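Local coordinates for protein putative O-GlcNAcase nagJ (Clostridium perfringens, PDB 6PV5) that probably acts as a hexosaminidase of glycoside hydrolase family 84, the chain holding the barrel and flanking domains of a longer protein, at residues 40-45 / 159-164; 314-319 / 361-366; 413-418 / 552-557; 501-506 / 525-530. One frame throughout, in Å; residues are numbered along the deposited sequence. Where two conformers were deposited one is given.

Contacts 1 and 3 are buried, contact 2 is partly buried and contact 4 lies at the surface. Contact 1 belongs to the N-terminal domain and contact 2 to outer helices of the eight-stranded barrel, with centres about 40 Å apart; contact 3 joins a barrel loop to the helical domain in which contact 4 lies. Polar side chains reading backbone atoms dominate contacts 1 and 2, a glutamine and an asparagine each making two bonds. Contact 3 mixes one histidine bond with a CH-pi contact and apolar packing from a methionine, while contact 4 is mainly aliphatic, with one bridging water. Contacts 3 and 4 use consecutive helices, 521-544 and 548-579, and their centres are about 22 Å apart.

Contact 1 (40-45 / 159-164); sequences ISIYPT and VKSLKQ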
loop_
_atom_site.group_PDB
_atom_site.type_symbol
_atom_site.label_atom_id
_atom_site.label_comp_id
_atom_site.label_asym_id
_atom_site.label_seq_id
_atom_site.Cartn_x
_atom_site.Cartn_y
_atom_site.Cartn_z
ATOM N N ILE A 40 -8.769 -19.382 10.396
ATOM C CA ILE A 40 -9.275 -18.022 10.454
ATOM C C ILE A 40 -8.198 -17.119 9.858
ATOM O O ILE A 40 -7.015 -17.326 10.120
ATOM C CB ILE A 40 -9.635 -17.626 11.904
ATOM N N SER A 41 -8.614 -16.155 9.030
ATOM C CA SER A 41 -7.688 -15.246 8.369
ATOM C C SER A 41 -8.184 -13.805 8.474
ATOM O O SER A 41 -9.205 -13.452 7.886
ATOM C CB SER A 41 -7.479 -15.634 6.932
ATOM O OG SER A 41 -6.699 -14.656 6.257
ATOM N N ILE A 42 -7.438 -12.986 9.225
ATOM C CA ILE A 42 -7.719 -11.565 9.335
ATOM C C ILE A 42 -6.540 -10.806 8.744
ATOM O O ILE A 42 -5.393 -11.059 9.081
ATOM C CB ILE A 42 -7.987 -11.139 10.794
ATOM C CG1 ILE A 42 -8.965 -12.081 11.503
ATOM C CG2 ILE A 42 -8.441 -9.681 10.845
ATOM C CD1 ILE A 42 -10.349 -12.105 10.897
ATOM N N TYR A 43 -6.851 -9.867 7.859
ATOM C CA TYR A 43 -5.834 -9.102 7.172
ATOM C C TYR A 43 -6.221 -7.640 7.317
ATOM O O TYR A 43 -7.373 -7.306 7.058
ATOM C CB TYR A 43 -5.838 -9.496 5.694
ATOM C CG TYR A 43 -4.638 -9.077 4.887
ATOM C CD1 TYR A 43 -3.459 -9.803 4.941
ATOM C CD2 TYR A 43 -4.685 -7.975 4.049
ATOM C CE1 TYR A 43 -2.357 -9.444 4.188
ATOM C CE2 TYR A 43 -3.600 -7.622 3.256
ATOM C CZ TYR A 43 -2.428 -8.354 3.337
ATOM O OH TYR A 43 -1.335 -8.019 2.597
ATOM N N PRO A 44 -5.310 -6.729 7.741
ATOM C CA PRO A 44 -3.944 -7.081 8.152
ATOM C C PRO A 44 -3.896 -7.992 9.377
ATOM O O PRO A 44 -4.874 -8.057 10.114
ATOM C CB PRO A 44 -3.345 -5.726 8.561
ATOM C CG PRO A 44 -4.138 -4.711 7.771
ATOM C CD PRO A 44 -5.544 -5.273 7.759
ATOM N N THR A 45 -2.760 -8.689 9.565
ATOM C CA THR A 45 -2.573 -9.634 10.657
ATOM C C THR A 45 -2.706 -8.933 12.012
ATOM O O THR A 45 -1.927 -8.034 12.327
ATOM C CB THR A 45 -1.208 -10.324 10.585
ATOM O OG1 THR A 45 -1.103 -10.951 9.305
ATOM C CG2 THR A 45 -1.021 -11.362 11.675
ATOM N N VAL A 159 -15.189 -3.903 13.592
ATOM C CA VAL A 159 -16.248 -4.427 12.743
ATOM C C VAL A 159 -15.668 -4.946 11.424
ATOM O O VAL A 159 -16.135 -5.953 10.893
ATOM C CB VAL A 159 -17.347 -3.376 12.495
ATOM C CG1 VAL A 159 -18.419 -3.908 11.561
ATOM C CG2 VAL A 159 -17.965 -2.872 13.791
ATOM N N LYS A 160 -14.667 -4.233 10.882
ATOM C CA LYS A 160 -13.978 -4.669 9.674
ATOM C C LYS A 160 -13.354 -6.039 9.917
ATOM O O LYS A 160 -13.382 -6.894 9.038
ATOM C CB LYS A 160 -12.914 -3.653 9.238
ATOM C CG LYS A 160 -13.450 -2.348 8.671
ATOM C CD LYS A 160 -14.252 -2.568 7.411
ATOM C CE LYS A 160 -14.716 -1.279 6.781
ATOM N NZ LYS A 160 -15.268 -1.525 5.427
ATOM N N SER A 161 -12.809 -6.250 11.121
ATOM C CA SER A 161 -12.246 -7.548 11.454
ATOM C C SER A 161 -13.360 -8.572 11.638
ATOM O O SER A 161 -13.175 -9.741 11.295
ATOM C CB SER A 161 -11.353 -7.491 12.659
ATOM O OG SER A 161 -10.159 -6.787 12.367
ATOM N N LEU A 162 -14.504 -8.133 12.191
ATOM C CA LEU A 162 -15.633 -9.036 12.355
ATOM C C LEU A 162 -16.110 -9.506 10.981
ATOM O O LEU A 162 -16.314 -10.699 10.799
ATOM C CB LEU A 162 -16.771 -8.392 13.159
ATOM C CG LEU A 162 -17.974 -9.317 13.404
ATOM C CD1 LEU A 162 -17.626 -10.480 14.340
ATOM C CD2 LEU A 162 -19.204 -8.556 13.890
ATOM N N LYS A 163 -16.232 -8.567 10.026
ATOM C CA LYS A 163 -16.727 -8.833 8.679
ATOM C C LYS A 163 -15.889 -9.900 7.973
ATOM O O LYS A 163 -16.392 -10.560 7.069
ATOM C CB LYS A 163 -16.820 -7.549 7.844
ATOM N N GLN A 164 -14.634 -10.083 8.403
ATOM C CA GLN A 164 -13.735 -11.078 7.828
ATOM C C GLN A 164 -13.788 -12.386 8.614
ATOM O O GLN A 164 -13.201 -13.382 8.195
ATOM C CB GLN A 164 -12.278 -10.608 7.847
ATOM C CG GLN A 164 -11.975 -9.379 7.004
ATOM C CD GLN A 164 -10.491 -9.088 6.969
ATOM O OE1 GLN A 164 -9.652 -9.919 7.310
ATOM N NE2 GLN A 164 -10.146 -7.896 6.526
#
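I42 and Q164 make the closest backbone approach, CA to CA 6.2 Å, where the extended chain before strand 48-51 passes the C-terminal end of helix 152-163. The main link is the Q164 amide, which grips both backbone polar groups of Y43. Y43 N donates to Q164 OE1 at 2.9 Å, on a lone pair in the carbonyl plane, with an N-H...O angle of 162°. Q164 NE2 returns a bond to Y43 O, also 2.9 Å, and that oxygen lies close to the amide plane. Beyond CG the Q164 chain is extended (chi2 -174°), which carries the amide across to Y43. I42 packs alongside: its CG2 meets S161 OG at 3.7 Å, and CD1 lies 3.9 Å from Q164 CB. S161 OG has its own hydrogen bonds, to Y132 and K216. The Y43 ring leads off toward helices 446-457 and 464-476, where its OH bonds S467. Paired donor and acceptor leave the Q164 amide little freedom to flip, so the glutamine acts as a two-pronged clasp that fixes the extended chain just ahead of the cis peptide bond to P44 and satisfies the N-H and C=O of a buried residue.

Contact 2 (314-319 / 361-366); sequences QAEVLN and AETLDK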
loop_
_atom_site.group_PDB
_atom_site.type_symbol
_atom_site.label_atom_id
_atom_site.label_comp_id
_atom_site.label_asym_id
_atom_site.label_seq_id
_atom_site.Cartn_x
_atom_site.Cartn_y
_atom_site.Cartn_z
ATOM N N GLN A 314 11.298 28.273 4.348
ATOM C CA GLN A 314 10.292 27.234 4.151
ATOM C C GLN A 314 9.760 26.745 5.499
ATOM O O GLN A 314 8.560 26.523 5.658
ATOM C CB GLN A 314 10.827 26.065 3.311
ATOM C CG GLN A 314 11.233 26.451 1.890
ATOM C CD GLN A 314 11.953 25.339 1.161
ATOM O OE1 GLN A 314 12.036 24.202 1.625
ATOM N NE2 GLN A 314 12.455 25.654 -0.023
ATOM N N ALA A 315 10.664 26.545 6.465
ATOM C CA ALA A 315 10.255 26.062 7.768
ATOM C C ALA A 315 9.399 27.124 8.456
ATOM O O ALA A 315 8.425 26.791 9.138
ATOM C CB ALA A 315 11.462 25.695 8.591
ATOM N N GLU A 316 9.762 28.394 8.256
ATOM C CA GLU A 316 9.020 29.480 8.887
ATOM C C GLU A 316 7.588 29.555 8.357
ATOM O O GLU A 316 6.659 29.669 9.159
ATOM C CB GLU A 316 9.775 30.810 8.811
ATOM C CG GLU A 316 10.917 30.857 9.806
ATOM C CD GLU A 316 11.768 32.111 9.731
ATOM O OE1 GLU A 316 11.531 32.935 8.808
ATOM O OE2 GLU A 316 12.665 32.264 10.603
ATOM N N VAL A 317 7.419 29.458 7.025
ATOM C CA VAL A 317 6.095 29.410 6.411
ATOM C C VAL A 317 5.294 28.292 7.065
ATOM O O VAL A 317 4.145 28.511 7.435
ATOM C CB VAL A 317 6.149 29.259 4.875
ATOM C CG1 VAL A 317 4.862 28.678 4.299
ATOM C CG2 VAL A 317 6.516 30.565 4.187
ATOM N N LEU A 318 5.936 27.129 7.264
ATOM C CA LEU A 318 5.285 25.975 7.871
ATOM C C LEU A 318 4.911 26.231 9.335
ATOM O O LEU A 318 3.854 25.783 9.786
ATOM C CB LEU A 318 6.189 24.733 7.777
ATOM C CG LEU A 318 6.398 24.103 6.390
ATOM C CD1 LEU A 318 7.359 22.920 6.487
ATOM C CD2 LEU A 318 5.081 23.619 5.786
ATOM N N ASN A 319 5.816 26.847 10.108
ATOM C CA ASN A 319 5.565 27.078 11.536
ATOM C C ASN A 319 4.420 28.083 11.718
ATOM O O ASN A 319 3.533 27.875 12.540
ATOM C CB ASN A 319 6.791 27.625 12.285
ATOM C CG ASN A 319 8.004 26.713 12.293
ATOM O OD1 ASN A 319 7.898 25.485 12.265
ATOM N ND2 ASN A 319 9.177 27.315 12.362
ATOM N N ALA A 361 15.580 21.643 9.483
ATOM C CA ALA A 361 15.269 20.809 10.633
ATOM C C ALA A 361 15.331 21.606 11.944
ATOM O O ALA A 361 14.519 21.392 12.842
ATOM C CB ALA A 361 16.193 19.613 10.680
ATOM N N GLU A 362 16.319 22.494 12.064
ATOM C CA GLU A 362 16.525 23.259 13.286
ATOM C C GLU A 362 15.366 24.229 13.490
ATOM O O GLU A 362 14.914 24.393 14.611
ATOM C CB GLU A 362 17.850 24.023 13.226
ATOM N N THR A 363 14.870 24.837 12.400
ATOM C CA THR A 363 13.788 25.807 12.481
ATOM C C THR A 363 12.420 25.165 12.717
ATOM O O THR A 363 11.575 25.778 13.357
ATOM C CB THR A 363 13.727 26.667 11.218
ATOM O OG1 THR A 363 15.056 27.115 11.007
ATOM C CG2 THR A 363 12.790 27.849 11.315
ATOM N N LEU A 364 12.177 23.955 12.198
ATOM C CA LEU A 364 10.816 23.452 12.038
ATOM C C LEU A 364 10.265 22.929 13.360
ATOM O O LEU A 364 10.918 22.110 13.988
ATOM C CB LEU A 364 10.839 22.321 11.002
ATOM C CG LEU A 364 9.474 21.768 10.591
ATOM C CD1 LEU A 364 8.714 22.805 9.770
ATOM C CD2 LEU A 364 9.618 20.460 9.805
ATOM N N ASP A 365 9.027 23.332 13.723
ATOM C CA ASP A 365 8.341 22.844 14.913
ATOM C C ASP A 365 8.228 21.319 14.933
ATOM O O ASP A 365 7.774 20.699 13.967
ATOM C CB ASP A 365 6.882 23.313 14.963
ATOM C CG ASP A 365 6.619 24.800 15.149
ATOM O OD1 ASP A 365 7.580 25.556 15.442
ATOM O OD2 ASP A 365 5.425 25.191 15.013
ATOM N N LYS A 366 8.468 20.745 16.111
ATOM C CA LYS A 366 8.595 19.310 16.312
ATOM C C LYS A 366 7.289 18.545 16.094
ATOM O O LYS A 366 7.317 17.327 15.875
ATOM C CB LYS A 366 9.225 18.978 17.667
ATOM C CG LYS A 366 10.706 19.330 17.793
ATOM C CD LYS A 366 11.444 18.500 18.833
ATOM C CE LYS A 366 12.586 19.215 19.535
ATOM N NZ LYS A 366 13.424 20.010 18.601
#
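N319 supplies the polar part of the contact, bonding T363 and D365 where helix 355-363 ends. D365 N donates to N319 OD1 at 2.8 Å, nearly straight at 168° but tilted from the plane of the N319 side-chain carbonyl, and N319 ND2 donates to T363 O at 3.0 Å from above the T363 carbonyl plane. One amide therefore spans the turn in which L364 leaves helical geometry. T363 OG1 hydrogen-bonds E359 O within its own helix. The D365 carboxylate stacks on the same N319 amide, their planes 11° apart. D365 OD1 and N319 OD1, both acceptors, stand 3.2 Å apart, a close pairing probably eased by the bond from D365 N and by N322, which binds D365 OD2. Apolar packing continues along helix 311-326. A315 CB meets T363 CB at 3.6 Å, and E316 CG runs past T363 CG2. L364 swings its branch away from the backbone N (chi1 -174°), and CD1 lands against L318 CD1 at 3.6 Å and L318 CB. The two elements are successive outer helices of the parallel beta/alpha barrel: helix 311-326 follows strand 298-302 and helix 355-363 follows strand 336-338, with L318 and L364 both touching T337 of that strand and F360 packing beside A315 and L318.

Contact 3 (413-418 / 552-557); sequences DKMALG and NQLDSH
D413 offers its backbone O to H557, whose NE2 donates to it at 2.7 Å with an N-H...O angle of 159°. The oxygen lies near the plane of the imidazole, at its edge, whereas the ring nitrogen stands above the plane of the D413 carbonyl rather than on a lone pair. The bond places a proton on NE2 and holds the ring's rotation. K414 turns away and forms a salt bridge with D499. M415 then points back at the helix and carries most of the apolar contact: its CG sits over one face of the H557 ring, 4.1 Å from the centroid, a CH-pi contact, and meets L554 CD2 at 3.6 Å. Residues 413-418 belong to the loop between the last two strands of the beta/alpha barrel, and helix 548-579 belongs to the helical post-catalytic domain, which makes this an interface between domains. The M415 chain bends at chi2 (-61°), bringing CE to 3.3 Å from Q553 O, while its sulfur lies obliquely to the H557 ring. L417, with F486 and A487 of helix 480-487 beside it, adds a looser methyl contact, its CD1 lying 4.4 Å from L554 CD2.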
loop_
_atom_site.group_PDB
_atom_site.type_symbol
_atom_site.label_atom_id
_atom_site.label_comp_id
_atom_site.label_asym_id
_atom_site.label_seq_id
_atom_site.Cartn_x
_atom_site.Cartn_y
_atom_site.Cartn_z
ATOM N N ASP A 413 6.540 0.635 -18.316
ATOM C CA ASP A 413 6.175 -0.557 -19.078
ATOM C C ASP A 413 6.283 -1.813 -18.224
ATOM O O ASP A 413 5.878 -2.887 -18.666
ATOM C CB ASP A 413 7.088 -0.764 -20.293
ATOM C CG ASP A 413 6.971 0.375 -21.295
ATOM O OD1 ASP A 413 5.826 0.812 -21.555
ATOM O OD2 ASP A 413 8.027 0.846 -21.768
ATOM N N LYS A 414 6.832 -1.683 -17.012
ATOM C CA LYS A 414 6.828 -2.820 -16.097
ATOM C C LYS A 414 5.864 -2.565 -14.938
ATOM O O LYS A 414 5.990 -1.540 -14.276
ATOM C CB LYS A 414 8.241 -3.064 -15.554
ATOM C CG LYS A 414 8.330 -4.325 -14.716
ATOM C CD LYS A 414 9.727 -4.863 -14.474
ATOM C CE LYS A 414 9.643 -6.242 -13.829
ATOM N NZ LYS A 414 10.995 -6.779 -13.514
ATOM N N MET A 415 4.954 -3.516 -14.660
ATOM C CA MET A 415 4.069 -3.434 -13.508
ATOM C C MET A 415 4.788 -3.964 -12.263
ATOM O O MET A 415 5.416 -5.015 -12.308
ATOM C CB MET A 415 2.787 -4.258 -13.691
ATOM C CG MET A 415 1.933 -3.883 -14.898
ATOM S SD MET A 415 1.354 -2.163 -14.803
ATOM C CE MET A 415 -0.158 -2.214 -15.764
ATOM N N ALA A 416 4.640 -3.254 -11.132
ATOM C CA ALA A 416 5.131 -3.746 -9.851
ATOM C C ALA A 416 3.975 -4.454 -9.161
ATOM O O ALA A 416 2.988 -3.812 -8.800
ATOM C CB ALA A 416 5.659 -2.595 -9.024
ATOM N N LEU A 417 4.095 -5.777 -9.015
ATOM C CA LEU A 417 3.017 -6.593 -8.482
ATOM C C LEU A 417 3.506 -7.359 -7.255
ATOM O O LEU A 417 2.874 -8.336 -6.864
ATOM C CB LEU A 417 2.532 -7.574 -9.568
ATOM C CG LEU A 417 1.951 -6.928 -10.838
ATOM C CD1 LEU A 417 1.637 -8.003 -11.887
ATOM C CD2 LEU A 417 0.681 -6.149 -10.493
ATOM N N GLY A 418 4.612 -6.915 -6.645
ATOM C CA GLY A 418 5.155 -7.629 -5.496
ATOM C C GLY A 418 4.784 -7.049 -4.127
ATOM O O GLY A 418 4.172 -5.982 -4.015
ATOM N N ASN A 552 -7.494 -5.737 -18.059
ATOM C CA ASN A 552 -7.181 -4.812 -19.135
ATOM C C ASN A 552 -5.829 -4.129 -18.925
ATOM O O ASN A 552 -5.097 -3.904 -19.884
ATOM C CB ASN A 552 -8.334 -3.821 -19.368
ATOM C CG ASN A 552 -9.464 -4.431 -20.181
ATOM O OD1 ASN A 552 -9.234 -5.277 -21.048
ATOM N ND2 ASN A 552 -10.689 -4.011 -19.915
ATOM N N GLN A 553 -5.492 -3.772 -17.673
ATOM C CA GLN A 553 -4.240 -3.070 -17.418
ATOM C C GLN A 553 -3.049 -3.975 -17.753
ATOM O O GLN A 553 -1.996 -3.501 -18.171
ATOM C CB GLN A 553 -4.208 -2.578 -15.968
ATOM C CG GLN A 553 -4.901 -1.232 -15.773
ATOM C CD GLN A 553 -5.257 -0.973 -14.327
ATOM O OE1 GLN A 553 -4.867 -1.705 -13.415
ATOM N NE2 GLN A 553 -6.041 0.067 -14.096
ATOM N N LEU A 554 -3.244 -5.285 -17.588
ATOM C CA LEU A 554 -2.184 -6.281 -17.660
ATOM C C LEU A 554 -2.159 -7.016 -19.004
ATOM O O LEU A 554 -1.282 -7.848 -19.243
ATOM C CB LEU A 554 -2.478 -7.281 -16.539
ATOM C CG LEU A 554 -2.329 -6.710 -15.126
ATOM C CD1 LEU A 554 -2.623 -7.767 -14.078
ATOM C CD2 LEU A 554 -0.934 -6.120 -14.935
ATOM N N ASP A 555 -3.114 -6.739 -19.891
ATOM C CA ASP A 555 -3.311 -7.640 -21.030
ATOM C C ASP A 555 -2.071 -7.783 -21.904
ATOM O O ASP A 555 -1.764 -8.904 -22.292
ATOM C CB ASP A 555 -4.515 -7.355 -21.931
ATOM C CG ASP A 555 -4.748 -8.528 -22.893
ATOM O OD1 ASP A 555 -5.304 -9.574 -22.466
ATOM O OD2 ASP A 555 -4.305 -8.424 -24.031
ATOM N N SER A 556 -1.393 -6.680 -22.249
ATOM C CA SER A 556 -0.166 -6.765 -23.040
ATOM C C SER A 556 0.924 -7.572 -22.326
ATOM O O SER A 556 1.681 -8.313 -22.975
ATOM C CB SER A 556 0.356 -5.418 -23.412
ATOM O OG SER A 556 -0.592 -4.758 -24.213
ATOM N N HIS A 557 1.007 -7.408 -20.995
ATOM C CA HIS A 557 1.974 -8.142 -20.183
ATOM C C HIS A 557 1.704 -9.642 -20.256
ATOM O O HIS A 557 2.638 -10.419 -20.393
ATOM C CB HIS A 557 1.986 -7.608 -18.743
ATOM C CG HIS A 557 2.481 -6.194 -18.708
ATOM N ND1 HIS A 557 1.666 -5.117 -19.017
ATOM C CD2 HIS A 557 3.702 -5.680 -18.474
ATOM C CE1 HIS A 557 2.362 -3.998 -18.966
ATOM N NE2 HIS A 557 3.615 -4.316 -18.600
#

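Contact 4 (501-506 / 525-530); sequences PEIKNT and SNLQNE
The flat groups near the contact are the E530 carboxylate and the N526 amide; no ring takes part, and neither group stacks on a flat partner across the contact. I503 CD1 stands obliquely over one face of the E530 carboxylate, 4.1 Å from CD, and presses mainly on the aliphatic stem, meeting E530 CG at 3.4 Å, a tight approach. The E530 chain starts opposite its backbone N (chi1 -175°) and bends at chi2; this carries the stem obliquely across I503 CD1, and OE2 goes on to bond H489. At the other end a water lies near the plane of the N526 amide, at its ND2 edge; it donates to T506 OG1 at 3.2 Å and accepts only a weak bond from N526 ND2. The N526 CB also touches T506 CG2. Between these two, L527 is the buried centre: its CD2 meets T506 CG2 at 3.8 Å and I503 CG2 at 4.0 Å. The T506 and L527 side chains overlap flank to flank, running in opposed senses. No direct hydrogen bond joins the segments. The short axes approach to 10.4 Å at 145°, an antiparallel crossing of consecutive helices 501-515 and 521-544, which form a helical hairpin in the post-catalytic domain. Further along helix 501-515, I507 and L510 extend the seat for L527, I572 of helix 548-579 joins it, and V611 packs against I503 from a loop.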
loop_
_atom_site.group_PDB
_atom_site.type_symbol
_atom_site.label_atom_id
_atom_site.label_comp_id
_atom_site.label_asym_id
_atom_site.label_seq_id
_atom_site.Cartn_x
_atom_site.Cartn_y
_atom_site.Cartn_z
ATOM N N PRO A 501 13.065 -15.720 -8.030
ATOM C CA PRO A 501 14.402 -16.042 -7.487
ATOM C C PRO A 501 14.898 -17.491 -7.605
ATOM O O PRO A 501 16.098 -17.729 -7.746
ATOM C CB PRO A 501 14.272 -15.668 -5.996
ATOM C CG PRO A 501 12.777 -15.781 -5.722
ATOM C CD PRO A 501 12.114 -15.267 -6.991
ATOM N N GLU A 502 13.971 -18.449 -7.552
ATOM C CA GLU A 502 14.272 -19.866 -7.647
ATOM C C GLU A 502 14.644 -20.220 -9.084
ATOM O O GLU A 502 15.578 -20.996 -9.290
ATOM C CB GLU A 502 13.058 -20.725 -7.288
ATOM C CG GLU A 502 12.723 -20.758 -5.821
ATOM C CD GLU A 502 11.513 -21.631 -5.492
ATOM O OE1 GLU A 502 10.509 -21.078 -4.991
ATOM O OE2 GLU A 502 11.568 -22.863 -5.742
ATOM N N ILE A 503 13.873 -19.691 -10.048
ATOM C CA ILE A 503 14.178 -19.812 -11.470
ATOM C C ILE A 503 15.578 -19.251 -11.723
ATOM O O ILE A 503 16.366 -19.862 -12.441
ATOM C CB ILE A 503 13.110 -19.126 -12.367
ATOM C CG1 ILE A 503 11.708 -19.716 -12.191
ATOM C CG2 ILE A 503 13.524 -19.112 -13.832
ATOM C CD1 ILE A 503 11.638 -21.234 -12.322
ATOM N N LYS A 504 15.886 -18.099 -11.118
ATOM C CA LYS A 504 17.181 -17.485 -11.334
ATOM C C LYS A 504 18.299 -18.378 -10.792
ATOM O O LYS A 504 19.353 -18.502 -11.414
ATOM C CB LYS A 504 17.313 -16.106 -10.681
ATOM C CG LYS A 504 18.636 -15.427 -11.039
ATOM C CD LYS A 504 18.798 -13.989 -10.623
ATOM C CE LYS A 504 20.048 -13.338 -11.209
ATOM N NZ LYS A 504 21.317 -13.983 -10.765
ATOM N N ASN A 505 18.092 -18.959 -9.606
ATOM C CA ASN A 505 19.114 -19.837 -9.061
ATOM C C ASN A 505 19.280 -21.052 -9.963
ATOM O O ASN A 505 20.402 -21.472 -10.217
ATOM C CB ASN A 505 18.815 -20.226 -7.616
ATOM C CG ASN A 505 19.098 -19.062 -6.702
ATOM O OD1 ASN A 505 20.119 -18.385 -6.861
ATOM N ND2 ASN A 505 18.204 -18.821 -5.761
ATOM N N THR A 506 18.165 -21.589 -10.449
ATOM C CA THR A 506 18.171 -22.734 -11.349
ATOM C C THR A 506 19.022 -22.440 -12.578
ATOM O O THR A 506 19.848 -23.267 -12.956
ATOM C CB THR A 506 16.746 -23.183 -11.694
ATOM O OG1 THR A 506 16.175 -23.609 -10.460
ATOM C CG2 THR A 506 16.703 -24.345 -12.656
ATOM N N SER A 525 14.381 -29.908 -16.691
ATOM C CA SER A 525 13.073 -30.364 -16.256
ATOM C C SER A 525 12.378 -29.287 -15.426
ATOM O O SER A 525 11.208 -29.021 -15.644
ATOM C CB SER A 525 13.192 -31.664 -15.490
ATOM O OG SER A 525 11.903 -32.176 -15.184
ATOM N N ASN A 526 13.109 -28.671 -14.484
ATOM C CA ASN A 526 12.566 -27.647 -13.603
ATOM C C ASN A 526 12.135 -26.441 -14.432
ATOM O O ASN A 526 11.023 -25.955 -14.269
ATOM C CB ASN A 526 13.602 -27.191 -12.567
ATOM C CG ASN A 526 13.687 -28.115 -11.373
ATOM O OD1 ASN A 526 12.755 -28.873 -11.097
ATOM N ND2 ASN A 526 14.789 -28.042 -10.643
ATOM N N LEU A 527 13.018 -26.001 -15.341
ATOM C CA LEU A 527 12.736 -24.864 -16.198
ATOM C C LEU A 527 11.535 -25.151 -17.092
ATOM O O LEU A 527 10.673 -24.290 -17.249
ATOM C CB LEU A 527 13.986 -24.506 -17.004
ATOM C CG LEU A 527 15.114 -23.874 -16.199
ATOM C CD1 LEU A 527 16.276 -23.493 -17.117
ATOM C CD2 LEU A 527 14.599 -22.667 -15.408
ATOM N N GLN A 528 11.445 -26.376 -17.628
ATOM C CA GLN A 528 10.360 -26.728 -18.539
ATOM C C GLN A 528 8.994 -26.636 -17.861
ATOM O O GLN A 528 8.014 -26.234 -18.498
ATOM C CB GLN A 528 10.542 -28.132 -19.114
ATOM C CG GLN A 528 9.507 -28.471 -20.172
ATOM C CD GLN A 528 9.866 -29.775 -20.834
ATOM O OE1 GLN A 528 10.439 -29.799 -21.923
ATOM N NE2 GLN A 528 9.564 -30.872 -20.157
ATOM N N ASN A 529 8.924 -27.062 -16.595
ATOM C CA ASN A 529 7.700 -26.941 -15.814
ATOM C C ASN A 529 7.312 -25.466 -15.683
ATOM O O ASN A 529 6.156 -25.103 -15.888
ATOM C CB ASN A 529 7.840 -27.556 -14.417
ATOM C CG ASN A 529 7.853 -29.070 -14.401
ATOM O OD1 ASN A 529 7.142 -29.717 -15.172
ATOM N ND2 ASN A 529 8.642 -29.643 -13.503
ATOM N N GLU A 530 8.276 -24.617 -15.312
ATOM C CA GLU A 530 7.989 -23.190 -15.176
ATOM C C GLU A 530 7.435 -22.614 -16.486
ATOM O O GLU A 530 6.382 -21.986 -16.485
ATOM C CB GLU A 530 9.218 -22.423 -14.708
ATOM C CG GLU A 530 8.943 -20.938 -14.441
ATOM C CD GLU A 530 7.798 -20.583 -13.496
ATOM O OE1 GLU A 530 7.377 -21.449 -12.688
ATOM O OE2 GLU A 530 7.332 -19.421 -13.553
HETATM O O HOH W 1 17.461 -26.313 -9.477
#